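Local coordinates for secreted effector protein SopD (Salmonella typhimurium, PDB 5CPC) that is delivered into host cells to alter their physiology, and acts with SopB in membrane fission and macropinosome formation during invasion, at residues A[248-251]-A[252-256]. Numbering follows the deposited sequence.
Sequences PCIS and YLLHS
I250 and L254 lie side by side on one face of the short helix 248-256 and point the same way. The contact is made by branch ends: I250 CG2 meets L254 CD1 at 3.9 Å. I250 CG2 stands anti to its own backbone N (CG1 takes the place beside that N), which turns this methyl to L254. The same two residues are joined through the backbone: L254 N to I250 O is 2.9 Å long and nearly straight, with an N-H...O angle of 169°.

Y252 meets P248 O through CB, at 3.1 Å, and C249 O lies farther out at the ring edge, near the ring plane. With CG anti to the backbone N (chi1 160°), the ring is carried away from 248-251. Its OH is hydrogen-bonded to L128 O. H255 brings CD2 to 3.7 Å from S251 O, while L254 CB lies above one face of the imidazole, offset toward its rim. H255 NE2 is hydrogen-bonded to L315 O, near the C-terminus.

Four successive i to i+4 bonds join the two halves, and S256 N to Y252 O, at 2.8 Å, adds a fifth in the same pattern. The chemistry is that of a mostly buried helix: backbone bonds satisfy the carbonyls of P248 to S251, P248 packs on helix 264-283, C249 and L253 pack on helix 141-160, and Y252 and H255 tie its second half to distant backbone.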
loop_
_atom_site.group_PDB
_atom_site.type_symbol
_atom_site.label_atom_id
_atom_site.label_comp_id
_atom_site.label_asym_id
_atom_site.label_seq_id
_atom_site.Cartn_x
_atom_site.Cartn_y
_atom_site.Cartn_z
ATOM N N PRO A 248 -0.611 -4.218 -8.718
ATOM C CA PRO A 248 -1.317 -2.934 -8.920
ATOM C C PRO A 248 -2.268 -2.514 -7.753
ATOM O O PRO A 248 -2.476 -1.305 -7.520
ATOM C CB PRO A 248 -2.166 -3.163 -10.195
ATOM C CG PRO A 248 -1.746 -4.524 -10.774
ATOM C CD PRO A 248 -0.917 -5.249 -9.740
ATOM N N CYS A 249 -2.889 -3.452 -7.041
ATOM C CA CYS A 249 -3.675 -2.992 -5.833
ATOM C C CYS A 249 -2.780 -2.325 -4.769
ATOM O O CYS A 249 -3.204 -1.367 -4.094
ATOM C CB CYS A 249 -4.464 -4.117 -5.194
ATOM S SG CYS A 249 -5.728 -4.720 -6.279
ATOM N N ILE A 250 -1.544 -2.821 -4.626
ATOM C CA ILE A 250 -0.672 -2.310 -3.592
ATOM C C ILE A 250 -0.136 -0.971 -4.052
ATOM O O ILE A 250 -0.259 0.040 -3.339
ATOM C CB ILE A 250 0.367 -3.337 -3.167
ATOM C CG1 ILE A 250 -0.307 -4.427 -2.304
ATOM C CG2 ILE A 250 1.517 -2.646 -2.369
ATOM C CD1 ILE A 250 0.524 -5.678 -2.108
ATOM N N SER A 251 0.389 -0.892 -5.269
ATOM C CA SER A 251 0.751 0.449 -5.729
ATOM C C SER A 251 -0.423 1.467 -5.776
ATOM O O SER A 251 -0.240 2.676 -5.497
ATOM C CB SER A 251 1.664 0.397 -6.985
ATOM O OG SER A 251 1.009 0.106 -8.152
ATOM N N TYR A 252 -1.638 1.007 -6.095
ATOM C CA TYR A 252 -2.783 1.893 -6.140
ATOM C C TYR A 252 -3.056 2.432 -4.756
ATOM O O TYR A 252 -3.257 3.645 -4.575
ATOM C CB TYR A 252 -4.064 1.152 -6.617
ATOM C CG TYR A 252 -5.345 1.858 -6.229
ATOM C CD1 TYR A 252 -5.752 3.016 -6.904
ATOM C CD2 TYR A 252 -6.116 1.423 -5.140
ATOM C CE1 TYR A 252 -6.897 3.709 -6.531
ATOM C CE2 TYR A 252 -7.283 2.127 -4.755
ATOM C CZ TYR A 252 -7.652 3.277 -5.471
ATOM O OH TYR A 252 -8.786 3.980 -5.142
ATOM N N LEU A 253 -3.116 1.515 -3.796
ATOM C CA LEU A 253 -3.465 1.907 -2.452
ATOM C C LEU A 253 -2.408 2.806 -1.800
ATOM O O LEU A 253 -2.780 3.750 -1.046
ATOM C CB LEU A 253 -3.823 0.692 -1.594
ATOM C CG LEU A 253 -4.512 0.824 -0.256
ATOM C CD1 LEU A 253 -5.984 1.258 -0.366
ATOM C CD2 LEU A 253 -4.405 -0.497 0.407
ATOM N N LEU A 254 -1.119 2.556 -2.089
ATOM C CA LEU A 254 -0.046 3.467 -1.636
ATOM C C LEU A 254 -0.079 4.821 -2.262
ATOM O O LEU A 254 0.059 5.795 -1.558
ATOM C CB LEU A 254 1.347 2.891 -1.854
ATOM C CG LEU A 254 1.639 1.698 -0.955
ATOM C CD1 LEU A 254 2.885 0.935 -1.479
ATOM C CD2 LEU A 254 1.817 2.200 0.536
ATOM N N HIS A 255 -0.235 4.920 -3.584
ATOM C CA HIS A 255 0.082 6.190 -4.287
ATOM C C HIS A 255 -1.037 6.843 -5.036
ATOM O O HIS A 255 -0.929 8.001 -5.398
ATOM C CB HIS A 255 1.287 6.015 -5.274
ATOM C CG HIS A 255 2.507 5.433 -4.633
ATOM N ND1 HIS A 255 3.325 6.156 -3.792
ATOM C CD2 HIS A 255 3.064 4.199 -4.725
ATOM C CE1 HIS A 255 4.315 5.382 -3.368
ATOM N NE2 HIS A 255 4.176 4.189 -3.915
ATOM N N SER A 256 -2.097 6.104 -5.312
ATOM C CA SER A 256 -3.231 6.667 -6.073
ATOM C C SER A 256 -4.616 6.733 -5.375
ATOM O O SER A 256 -5.518 7.452 -5.819
ATOM C CB SER A 256 -3.317 5.975 -7.422
ATOM O OG SER A 256 -2.117 6.257 -8.081
#